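Local structure of thermosome subunit (Methanococcoides burtonii, 3AQ1) at residues S164-I172 with T315-L326; S71-A82 with N457-R468. The protein probably binds and hydrolyses ATP to help unfolded proteins fold, as expected of a group II chaperonin of the TCP-1 family. One frame throughout, in Å; residues are numbered along the deposited sequence.

Contact 2 pairs two helices from near the two ends of the modelled chain, whereas contact 1 uses strands from its middle. The order along the sequence is 71-82, 164-172, 315-326, 457-468, so the chain leaves the helix pair of contact 2, passes twice through contact 1 and comes back. The centres of the contacts are 47 Å apart, on opposite sides of the chain's centre, and their nearest atoms are about 29 Å apart. This nested order matches the chaperonin plan, in which the terminal parts of the chain build the helical equatorial domain; contact 1 then probably lies where the intermediate domain passes into the apical one.

Contact 1: residues S164-I172 with T315-L326; sequences SELIDGLVI and TGCQNSKAVTVL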
loop_
_atom_site.group_PDB
_atom_site.type_symbol
_atom_site.label_atom_id
_atom_site.label_comp_id
_atom_site.label_asym_id
_atom_site.label_seq_id
_atom_site.Cartn_x
_atom_site.Cartn_y
_atom_site.Cartn_z
ATOM N N SER A 164 -7.600 5.685 19.546
ATOM C CA SER A 164 -7.152 6.194 18.254
ATOM C C SER A 164 -8.292 6.911 17.522
ATOM O O SER A 164 -9.449 6.513 17.609
ATOM C CB SER A 164 -6.533 5.077 17.408
ATOM O OG SER A 164 -5.267 4.705 17.939
ATOM N N GLU A 165 -7.971 7.993 16.827
ATOM C CA GLU A 165 -9.003 8.753 16.135
ATOM C C GLU A 165 -8.824 8.737 14.628
ATOM O O GLU A 165 -7.706 8.643 14.114
ATOM C CB GLU A 165 -9.033 10.206 16.616
ATOM C CG GLU A 165 -9.385 10.393 18.072
ATOM C CD GLU A 165 -9.195 11.827 18.530
ATOM O OE1 GLU A 165 -8.211 12.118 19.251
ATOM O OE2 GLU A 165 -10.034 12.665 18.162
ATOM N N LEU A 166 -9.945 8.841 13.926
ATOM C CA LEU A 166 -9.921 9.046 12.493
ATOM C C LEU A 166 -10.366 10.466 12.209
ATOM O O LEU A 166 -11.553 10.768 12.243
ATOM C CB LEU A 166 -10.842 8.053 11.805
ATOM C CG LEU A 166 -10.176 7.328 10.645
ATOM C CD1 LEU A 166 -9.027 6.485 11.184
ATOM C CD2 LEU A 166 -11.182 6.471 9.911
ATOM N N ILE A 167 -9.408 11.346 11.951
ATOM C CA ILE A 167 -9.717 12.736 11.655
ATOM C C ILE A 167 -9.946 12.927 10.169
ATOM O O ILE A 167 -9.128 12.503 9.359
ATOM C CB ILE A 167 -8.580 13.666 12.072
ATOM C CG1 ILE A 167 -8.473 13.706 13.596
ATOM C CG2 ILE A 167 -8.779 15.051 11.471
ATOM C CD1 ILE A 167 -9.782 13.512 14.304
ATOM N N ASP A 168 -11.051 13.580 9.821
ATOM C CA ASP A 168 -11.406 13.807 8.425
ATOM C C ASP A 168 -10.785 15.081 7.923
ATOM O O ASP A 168 -11.451 16.091 7.767
ATOM C CB ASP A 168 -12.922 13.816 8.227
ATOM C CG ASP A 168 -13.500 12.414 8.106
ATOM O OD1 ASP A 168 -13.012 11.636 7.252
ATOM O OD2 ASP A 168 -14.438 12.087 8.869
ATOM N N GLY A 169 -9.498 15.001 7.656
ATOM C CA GLY A 169 -8.701 16.117 7.212
ATOM C C GLY A 169 -7.231 15.771 7.356
ATOM O O GLY A 169 -6.811 14.687 6.969
ATOM N N LEU A 170 -6.461 16.681 7.948
ATOM C CA LEU A 170 -5.013 16.561 8.064
ATOM C C LEU A 170 -4.563 17.203 9.363
ATOM O O LEU A 170 -4.869 18.356 9.604
ATOM C CB LEU A 170 -4.342 17.277 6.889
ATOM C CG LEU A 170 -2.823 17.238 6.843
ATOM C CD1 LEU A 170 -2.373 15.814 6.647
ATOM C CD2 LEU A 170 -2.280 18.121 5.731
ATOM N N VAL A 171 -3.833 16.464 10.195
ATOM C CA VAL A 171 -3.341 16.981 11.475
ATOM C C VAL A 171 -1.820 17.208 11.460
ATOM O O VAL A 171 -1.080 16.334 11.070
ATOM C CB VAL A 171 -3.712 16.031 12.627
ATOM C CG1 VAL A 171 -3.107 16.527 13.919
ATOM C CG2 VAL A 171 -5.235 15.910 12.754
ATOM N N ILE A 172 -1.367 18.391 11.860
ATOM C CA ILE A 172 0.050 18.766 11.804
ATOM C C ILE A 172 0.513 19.018 13.216
ATOM O O ILE A 172 -0.073 19.837 13.920
ATOM C CB ILE A 172 0.291 20.123 11.062
ATOM C CG1 ILE A 172 -0.329 20.125 9.678
ATOM C CG2 ILE A 172 1.781 20.452 10.962
ATOM C CD1 ILE A 172 0.092 18.964 8.866
ATOM N N THR A 315 -9.378 20.640 8.728
ATOM C CA THR A 315 -10.518 19.799 8.358
ATOM C C THR A 315 -11.428 20.450 7.305
ATOM O O THR A 315 -11.307 21.635 6.993
ATOM C CB THR A 315 -11.383 19.466 9.581
ATOM O OG1 THR A 315 -11.883 20.674 10.152
ATOM C CG2 THR A 315 -10.569 18.769 10.624
ATOM N N GLY A 316 -12.350 19.663 6.768
ATOM C CA GLY A 316 -13.250 20.134 5.729
ATOM C C GLY A 316 -12.550 20.527 4.448
ATOM O O GLY A 316 -13.057 21.361 3.721
ATOM N N CYS A 317 -11.393 19.929 4.170
ATOM C CA CYS A 317 -10.533 20.381 3.072
ATOM C C CYS A 317 -11.152 20.184 1.707
ATOM O O CYS A 317 -12.001 19.307 1.518
ATOM C CB CYS A 317 -9.166 19.701 3.098
ATOM S SG CYS A 317 -8.012 20.345 4.289
ATOM N N GLN A 318 -10.690 21.028 0.781
ATOM C CA GLN A 318 -11.142 21.118 -0.605
ATOM C C GLN A 318 -11.428 19.754 -1.243
ATOM O O GLN A 318 -12.572 19.281 -1.243
ATOM C CB GLN A 318 -10.091 21.903 -1.411
ATOM C CG GLN A 318 -10.399 22.080 -2.899
ATOM C CD GLN A 318 -9.506 23.118 -3.586
ATOM O OE1 GLN A 318 -8.818 23.906 -2.930
ATOM N NE2 GLN A 318 -9.530 23.128 -4.917
ATOM N N ASN A 319 -10.387 19.133 -1.791
ATOM C CA ASN A 319 -10.497 17.800 -2.382
ATOM C C ASN A 319 -9.895 16.727 -1.480
ATOM O O ASN A 319 -8.818 16.195 -1.751
ATOM C CB ASN A 319 -9.837 17.762 -3.763
ATOM C CG ASN A 319 -10.747 18.291 -4.860
ATOM O OD1 ASN A 319 -11.779 17.691 -5.168
ATOM N ND2 ASN A 319 -10.368 19.417 -5.457
ATOM N N SER A 320 -10.595 16.412 -0.400
ATOM C CA SER A 320 -10.064 15.466 0.555
ATOM C C SER A 320 -10.885 14.191 0.624
ATOM O O SER A 320 -12.047 14.190 1.039
ATOM C CB SER A 320 -9.945 16.088 1.952
ATOM O OG SER A 320 -11.190 16.095 2.633
ATOM N N LYS A 321 -10.268 13.106 0.186
ATOM C CA LYS A 321 -10.657 11.796 0.661
ATOM C C LYS A 321 -9.778 11.538 1.892
ATOM O O LYS A 321 -10.141 10.772 2.793
ATOM C CB LYS A 321 -10.440 10.738 -0.422
ATOM C CG LYS A 321 -11.654 10.506 -1.306
ATOM C CD LYS A 321 -12.843 10.061 -0.474
ATOM C CE LYS A 321 -14.004 9.643 -1.358
ATOM N NZ LYS A 321 -15.157 9.173 -0.544
ATOM N N ALA A 322 -8.647 12.245 1.918
ATOM C CA ALA A 322 -7.629 12.166 2.960
ATOM C C ALA A 322 -8.104 12.164 4.416
ATOM O O ALA A 322 -9.073 12.820 4.788
ATOM C CB ALA A 322 -6.600 13.267 2.747
ATOM N N VAL A 323 -7.380 11.419 5.234
ATOM C CA VAL A 323 -7.653 11.285 6.658
ATOM C C VAL A 323 -6.340 11.132 7.414
ATOM O O VAL A 323 -5.339 10.693 6.875
ATOM C CB VAL A 323 -8.493 10.029 6.980
ATOM C CG1 VAL A 323 -9.582 9.833 5.968
ATOM C CG2 VAL A 323 -7.617 8.818 7.009
ATOM N N THR A 324 -6.355 11.497 8.676
ATOM C CA THR A 324 -5.203 11.285 9.518
ATOM C C THR A 324 -5.663 10.385 10.627
ATOM O O THR A 324 -6.699 10.631 11.230
ATOM C CB THR A 324 -4.717 12.605 10.128
ATOM O OG1 THR A 324 -4.314 13.482 9.073
ATOM C CG2 THR A 324 -3.543 12.375 11.058
ATOM N N VAL A 325 -4.909 9.321 10.865
ATOM C CA VAL A 325 -5.113 8.473 12.023
ATOM C C VAL A 325 -4.249 9.020 13.145
ATOM O O VAL A 325 -3.023 8.992 13.043
ATOM C CB VAL A 325 -4.632 7.028 11.770
ATOM C CG1 VAL A 325 -4.856 6.197 13.005
ATOM C CG2 VAL A 325 -5.324 6.399 10.567
ATOM N N LEU A 326 -4.869 9.539 14.200
ATOM C CA LEU A 326 -4.126 9.764 15.428
ATOM C C LEU A 326 -4.049 8.425 16.153
ATOM O O LEU A 326 -5.012 7.998 16.791
ATOM C CB LEU A 326 -4.808 10.809 16.302
ATOM C CG LEU A 326 -4.973 12.175 15.653
ATOM C CD1 LEU A 326 -5.632 13.130 16.615
ATOM C CD2 LEU A 326 -3.617 12.692 15.221
#
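Thr324 meets both halves of 164-172, which bends at Asp168 between strands 165-167 and 169-172. Its backbone serves the first half: Ile167 N gives a hydrogen bond to Thr324 O (2.9 Å), almost in line with the carbonyl, and Thr324 N returns one to Ile167 O. With the Glu165-Leu326 pair, also bonded in both directions, this makes a short antiparallel ladder whose strand axes run at 158°.

The Thr324 side chain serves the second half. CB stands near the amide of Val171. With chi1 at -62°, OG1 lies beside its own backbone N and accepts a hydrogen bond from Val171 N at 3.2 Å (N-H...O angle 149°), while giving a weak one to Gly169 O. CG2, the other branch, rests on Val171 CB at 4.0 Å. One hydroxyl thus links two backbone groups of strand 169-172 just where that strand diverges from the ladder.

The chain changes direction at an inverse gamma turn centred on Asp168. Beyond it, Gly169 CA approaches Thr315 CA to 4.3 Å, a non-hydrogen-bonded antiparallel pair. On the face carrying Ile167 and Thr324, the two methyls of Leu326 reach different strands: CD1 lies 4.2 Å from Ile167 CG1, and CD2 is 4.1 Å from Val171 CG1, the Leu326 and Val171 side chains crossing at about a right angle. Leu166 CD1 touches Val325 CG2 (3.8 Å) on the opposite face.

Strand 323-329 is central in its three-stranded sheet, between 151-157 and 165-167, whereas 169-172 pairs with strand 310-317 in another sheet. Tyr313 of that strand packs on Ile167, Val171 and Leu326; helix 121-132 adjoins Leu166, and helix 269-279 adjoins Leu170.

Contact 2: residues S71-A82 with N457-R468; sequences STIISEGYRHAA and NAAMEATVMILR
Met460 lies across Arg79 at about a right angle, its SD over one face of the guanidinium, 4.3 Å above the plane and offset toward the rim. The two side chains belong to an antiparallel helix pair of what is, by family, the equatorial domain of the chaperonin: the axes of 71-82 and 457-467 come within 9.6 Å of each other at 168°. Bends at both chi2 and chi3 fold the methionine back, bringing its terminal CE to Ala82 CB (3.6 Å), while CG lies against the carbonyl oxygen of Tyr78.

The charged end of Arg79 goes on to Glu461. A bend at chi3 (-56°) directs the guanidinium so that NH1 forms a salt bridge with OE2 of Glu461 at 2.8 Å, met on the syn side but tilted out of the carboxylate plane; a weak one joins NH2 to OE1. The two planes are 48° apart, so this is a skewed rather than a coplanar pairing.

Midway along the pair the backbones come closest, with Ser75 CA 5.3 Å from Val464 CA, and the CG2 branch of Val464 sits against the Ser75 backbone. Farther along, Leu467 turns CD1 to Ile74 CG2 (3.9 Å), and Ser71 OG bonds weakly to Leu467 O near the end of helix 449-467.

Tyr78 connects this pair to helix 45-65, where its OH is hydrogen-bonded to Leu57 O. Ile74 CG2, from its own helix, lies over the centre of the ring, and Thr463 CG2 approaches the ring edge in plane, 3.7 Å from Tyr78 CE2. The hydroxyl branch of Thr463 turns back to its own helix: OG1 donates to Ala459 O at 2.9 Å, and Thr463 N reaches the same oxygen from the opposite face of its carbonyl plane.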
loop_
_atom_site.group_PDB
_atom_site.type_symbol
_atom_site.label_atom_id
_atom_site.label_comp_id
_atom_site.label_asym_id
_atom_site.label_seq_id
_atom_site.Cartn_x
_atom_site.Cartn_y
_atom_site.Cartn_z
ATOM N N SER A 71 13.895 -22.830 -30.437
ATOM C CA SER A 71 13.908 -21.886 -29.326
ATOM C C SER A 71 12.794 -20.836 -29.363
ATOM O O SER A 71 12.342 -20.359 -28.325
ATOM C CB SER A 71 15.266 -21.189 -29.273
ATOM O OG SER A 71 15.137 -19.874 -28.782
ATOM N N THR A 72 12.355 -20.473 -30.558
ATOM C CA THR A 72 11.378 -19.406 -30.702
ATOM C C THR A 72 9.947 -19.878 -30.448
ATOM O O THR A 72 9.099 -19.108 -29.999
ATOM C CB THR A 72 11.527 -18.746 -32.069
ATOM O OG1 THR A 72 12.647 -17.854 -32.015
ATOM C CG2 THR A 72 10.279 -17.976 -32.445
ATOM N N ILE A 73 9.701 -21.155 -30.720
ATOM C CA ILE A 73 8.419 -21.800 -30.441
ATOM C C ILE A 73 8.178 -21.899 -28.939
ATOM O O ILE A 73 7.070 -21.653 -28.461
ATOM C CB ILE A 73 8.360 -23.226 -31.053
ATOM C CG1 ILE A 73 8.191 -23.159 -32.573
ATOM C CG2 ILE A 73 7.233 -24.037 -30.440
ATOM C CD1 ILE A 73 8.293 -24.516 -33.278
ATOM N N ILE A 74 9.226 -22.264 -28.203
ATOM C CA ILE A 74 9.173 -22.331 -26.743
ATOM C C ILE A 74 8.745 -20.998 -26.150
ATOM O O ILE A 74 7.892 -20.959 -25.271
ATOM C CB ILE A 74 10.533 -22.733 -26.136
ATOM C CG1 ILE A 74 10.909 -24.150 -26.570
ATOM C CG2 ILE A 74 10.492 -22.652 -24.616
ATOM C CD1 ILE A 74 12.337 -24.521 -26.270
ATOM N N SER A 75 9.336 -19.911 -26.641
ATOM C CA SER A 75 9.003 -18.565 -26.180
ATOM C C SER A 75 7.522 -18.236 -26.325
ATOM O O SER A 75 6.905 -17.731 -25.384
ATOM C CB SER A 75 9.817 -17.521 -26.932
ATOM O OG SER A 75 11.195 -17.748 -26.755
ATOM N N GLU A 76 6.952 -18.506 -27.499
ATOM C CA GLU A 76 5.532 -18.231 -27.703
ATOM C C GLU A 76 4.661 -19.143 -26.854
ATOM O O GLU A 76 3.667 -18.699 -26.283
ATOM C CB GLU A 76 5.154 -18.320 -29.178
ATOM C CG GLU A 76 5.461 -17.044 -29.936
ATOM C CD GLU A 76 6.206 -17.302 -31.233
ATOM O OE1 GLU A 76 5.660 -18.008 -32.111
ATOM O OE2 GLU A 76 7.341 -16.797 -31.371
ATOM N N GLY A 77 5.047 -20.413 -26.759
ATOM C CA GLY A 77 4.378 -21.350 -25.873
ATOM C C GLY A 77 4.331 -20.850 -24.436
ATOM O O GLY A 77 3.276 -20.835 -23.806
ATOM N N TYR A 78 5.485 -20.440 -23.918
ATOM C CA TYR A 78 5.571 -19.886 -22.574
ATOM C C TYR A 78 4.696 -18.643 -22.427
ATOM O O TYR A 78 3.934 -18.527 -21.467
ATOM C CB TYR A 78 7.018 -19.526 -22.224
ATOM C CG TYR A 78 7.890 -20.670 -21.769
ATOM C CD1 TYR A 78 7.433 -21.976 -21.768
ATOM C CD2 TYR A 78 9.188 -20.436 -21.361
ATOM C CE1 TYR A 78 8.252 -23.012 -21.359
ATOM C CE2 TYR A 78 10.012 -21.457 -20.947
ATOM C CZ TYR A 78 9.543 -22.739 -20.944
ATOM O OH TYR A 78 10.384 -23.744 -20.525
ATOM N N ARG A 79 4.816 -17.713 -23.370
ATOM C CA ARG A 79 4.064 -16.465 -23.292
ATOM C C ARG A 79 2.560 -16.727 -23.347
ATOM O O ARG A 79 1.768 -16.023 -22.718
ATOM C CB ARG A 79 4.477 -15.502 -24.402
ATOM C CG ARG A 79 3.709 -14.189 -24.369
ATOM C CD ARG A 79 4.084 -13.303 -25.533
ATOM N NE ARG A 79 5.519 -13.059 -25.581
ATOM C CZ ARG A 79 6.142 -12.167 -24.816
ATOM N NH1 ARG A 79 5.450 -11.442 -23.937
ATOM N NH2 ARG A 79 7.456 -12.000 -24.927
ATOM N N HIS A 80 2.175 -17.751 -24.096
ATOM C CA HIS A 80 0.789 -18.173 -24.146
ATOM C C HIS A 80 0.431 -18.815 -22.802
ATOM O O HIS A 80 -0.669 -18.627 -22.269
ATOM C CB HIS A 80 0.585 -19.133 -25.326
ATOM C CG HIS A 80 -0.845 -19.477 -25.597
ATOM N ND1 HIS A 80 -1.218 -20.623 -26.270
ATOM C CD2 HIS A 80 -1.995 -18.836 -25.279
ATOM C CE1 HIS A 80 -2.536 -20.670 -26.358
ATOM N NE2 HIS A 80 -3.032 -19.600 -25.764
ATOM N N ALA A 81 1.383 -19.547 -22.238
ATOM C CA ALA A 81 1.192 -20.150 -20.926
ATOM C C ALA A 81 0.898 -19.084 -19.886
ATOM O O ALA A 81 -0.104 -19.160 -19.188
ATOM C CB ALA A 81 2.406 -20.960 -20.526
ATOM N N ALA A 82 1.769 -18.086 -19.788
ATOM C CA ALA A 82 1.603 -17.018 -18.805
ATOM C C ALA A 82 0.245 -16.353 -18.921
ATOM O O ALA A 82 -0.386 -16.026 -17.920
ATOM C CB ALA A 82 2.689 -15.986 -18.955
ATOM N N ASN A 457 4.334 -13.416 -14.804
ATOM C CA ASN A 457 4.694 -12.688 -16.021
ATOM C C ASN A 457 6.182 -12.288 -16.074
ATOM O O ASN A 457 6.801 -12.290 -17.136
ATOM C CB ASN A 457 3.787 -11.463 -16.233
ATOM C CG ASN A 457 2.326 -11.844 -16.498
ATOM O OD1 ASN A 457 1.999 -13.008 -16.776
ATOM N ND2 ASN A 457 1.439 -10.853 -16.415
ATOM N N ALA A 458 6.763 -11.951 -14.933
ATOM C CA ALA A 458 8.167 -11.574 -14.927
ATOM C C ALA A 458 9.061 -12.791 -15.185
ATOM O O ALA A 458 10.024 -12.716 -15.938
ATOM C CB ALA A 458 8.544 -10.865 -13.611
ATOM N N ALA A 459 8.737 -13.918 -14.568
ATOM C CA ALA A 459 9.505 -15.124 -14.803
ATOM C C ALA A 459 9.463 -15.456 -16.284
ATOM O O ALA A 459 10.484 -15.737 -16.898
ATOM C CB ALA A 459 8.961 -16.268 -13.986
ATOM N N MET A 460 8.271 -15.415 -16.857
ATOM C CA MET A 460 8.105 -15.666 -18.278
ATOM C C MET A 460 8.886 -14.664 -19.162
ATOM O O MET A 460 9.624 -15.072 -20.051
ATOM C CB MET A 460 6.613 -15.697 -18.630
ATOM C CG MET A 460 6.318 -15.942 -20.095
ATOM S SD MET A 460 6.454 -14.412 -21.030
ATOM C CE MET A 460 4.843 -13.699 -20.705
ATOM N N GLU A 461 8.729 -13.367 -18.910
ATOM C CA GLU A 461 9.423 -12.331 -19.684
ATOM C C GLU A 461 10.940 -12.406 -19.584
ATOM O O GLU A 461 11.647 -12.090 -20.536
ATOM C CB GLU A 461 8.975 -10.928 -19.263
ATOM C CG GLU A 461 7.539 -10.574 -19.622
ATOM C CD GLU A 461 7.295 -10.512 -21.107
ATOM O OE1 GLU A 461 8.271 -10.622 -21.878
ATOM O OE2 GLU A 461 6.124 -10.353 -21.503
ATOM N N ALA A 462 11.436 -12.811 -18.422
ATOM C CA ALA A 462 12.867 -12.931 -18.198
ATOM C C ALA A 462 13.423 -14.138 -18.931
ATOM O O ALA A 462 14.531 -14.096 -19.474
ATOM C CB ALA A 462 13.154 -13.055 -16.715
ATOM N N THR A 463 12.653 -15.222 -18.915
ATOM C CA THR A 463 13.059 -16.472 -19.539
ATOM C C THR A 463 13.054 -16.293 -21.044
ATOM O O THR A 463 14.003 -16.664 -21.733
ATOM C CB THR A 463 12.102 -17.600 -19.159
ATOM O OG1 THR A 463 12.263 -17.891 -17.773
ATOM C CG2 THR A 463 12.382 -18.852 -19.956
ATOM N N VAL A 464 11.976 -15.709 -21.543
ATOM C CA VAL A 464 11.826 -15.481 -22.967
ATOM C C VAL A 464 12.860 -14.490 -23.486
ATOM O O VAL A 464 13.392 -14.646 -24.575
ATOM C CB VAL A 464 10.416 -15.001 -23.283
ATOM C CG1 VAL A 464 10.404 -14.170 -24.544
ATOM C CG2 VAL A 464 9.484 -16.205 -23.391
ATOM N N MET A 465 13.165 -13.479 -22.694
ATOM C CA MET A 465 14.147 -12.498 -23.111
ATOM C C MET A 465 15.513 -13.166 -23.282
ATOM O O MET A 465 16.278 -12.837 -24.185
ATOM C CB MET A 465 14.210 -11.364 -22.093
ATOM C CG MET A 465 15.368 -10.432 -22.286
ATOM S SD MET A 465 14.911 -8.757 -21.878
ATOM C CE MET A 465 14.016 -9.048 -20.360
ATOM N N ILE A 466 15.806 -14.118 -22.412
ATOM C CA ILE A 466 17.057 -14.854 -22.456
ATOM C C ILE A 466 17.112 -15.872 -23.608
ATOM O O ILE A 466 18.179 -16.134 -24.159
ATOM C CB ILE A 466 17.264 -15.579 -21.126
ATOM C CG1 ILE A 466 17.488 -14.549 -20.017
ATOM C CG2 ILE A 466 18.395 -16.609 -21.225
ATOM C CD1 ILE A 466 17.920 -15.144 -18.703
ATOM N N LEU A 467 15.966 -16.445 -23.968
ATOM C CA LEU A 467 15.898 -17.420 -25.051
ATOM C C LEU A 467 16.044 -16.778 -26.433
ATOM O O LEU A 467 16.711 -17.314 -27.326
ATOM C CB LEU A 467 14.570 -18.172 -25.004
ATOM C CG LEU A 467 14.332 -19.135 -23.848
ATOM C CD1 LEU A 467 12.955 -19.738 -23.971
ATOM C CD2 LEU A 467 15.395 -20.229 -23.841
ATOM N N ARG A 468 15.395 -15.638 -26.610
ATOM C CA ARG A 468 15.321 -15.016 -27.917
ATOM C C ARG A 468 16.435 -14.013 -28.078
ATOM O O ARG A 468 16.239 -12.811 -27.942
ATOM C CB ARG A 468 13.940 -14.399 -28.155
ATOM C CG ARG A 468 12.973 -15.365 -28.861
ATOM C CD ARG A 468 11.573 -14.775 -28.982
ATOM N NE ARG A 468 11.616 -13.321 -29.119
ATOM C CZ ARG A 468 11.571 -12.671 -30.277
ATOM N NH1 ARG A 468 11.469 -13.344 -31.417
ATOM N NH2 ARG A 468 11.626 -11.344 -30.293
#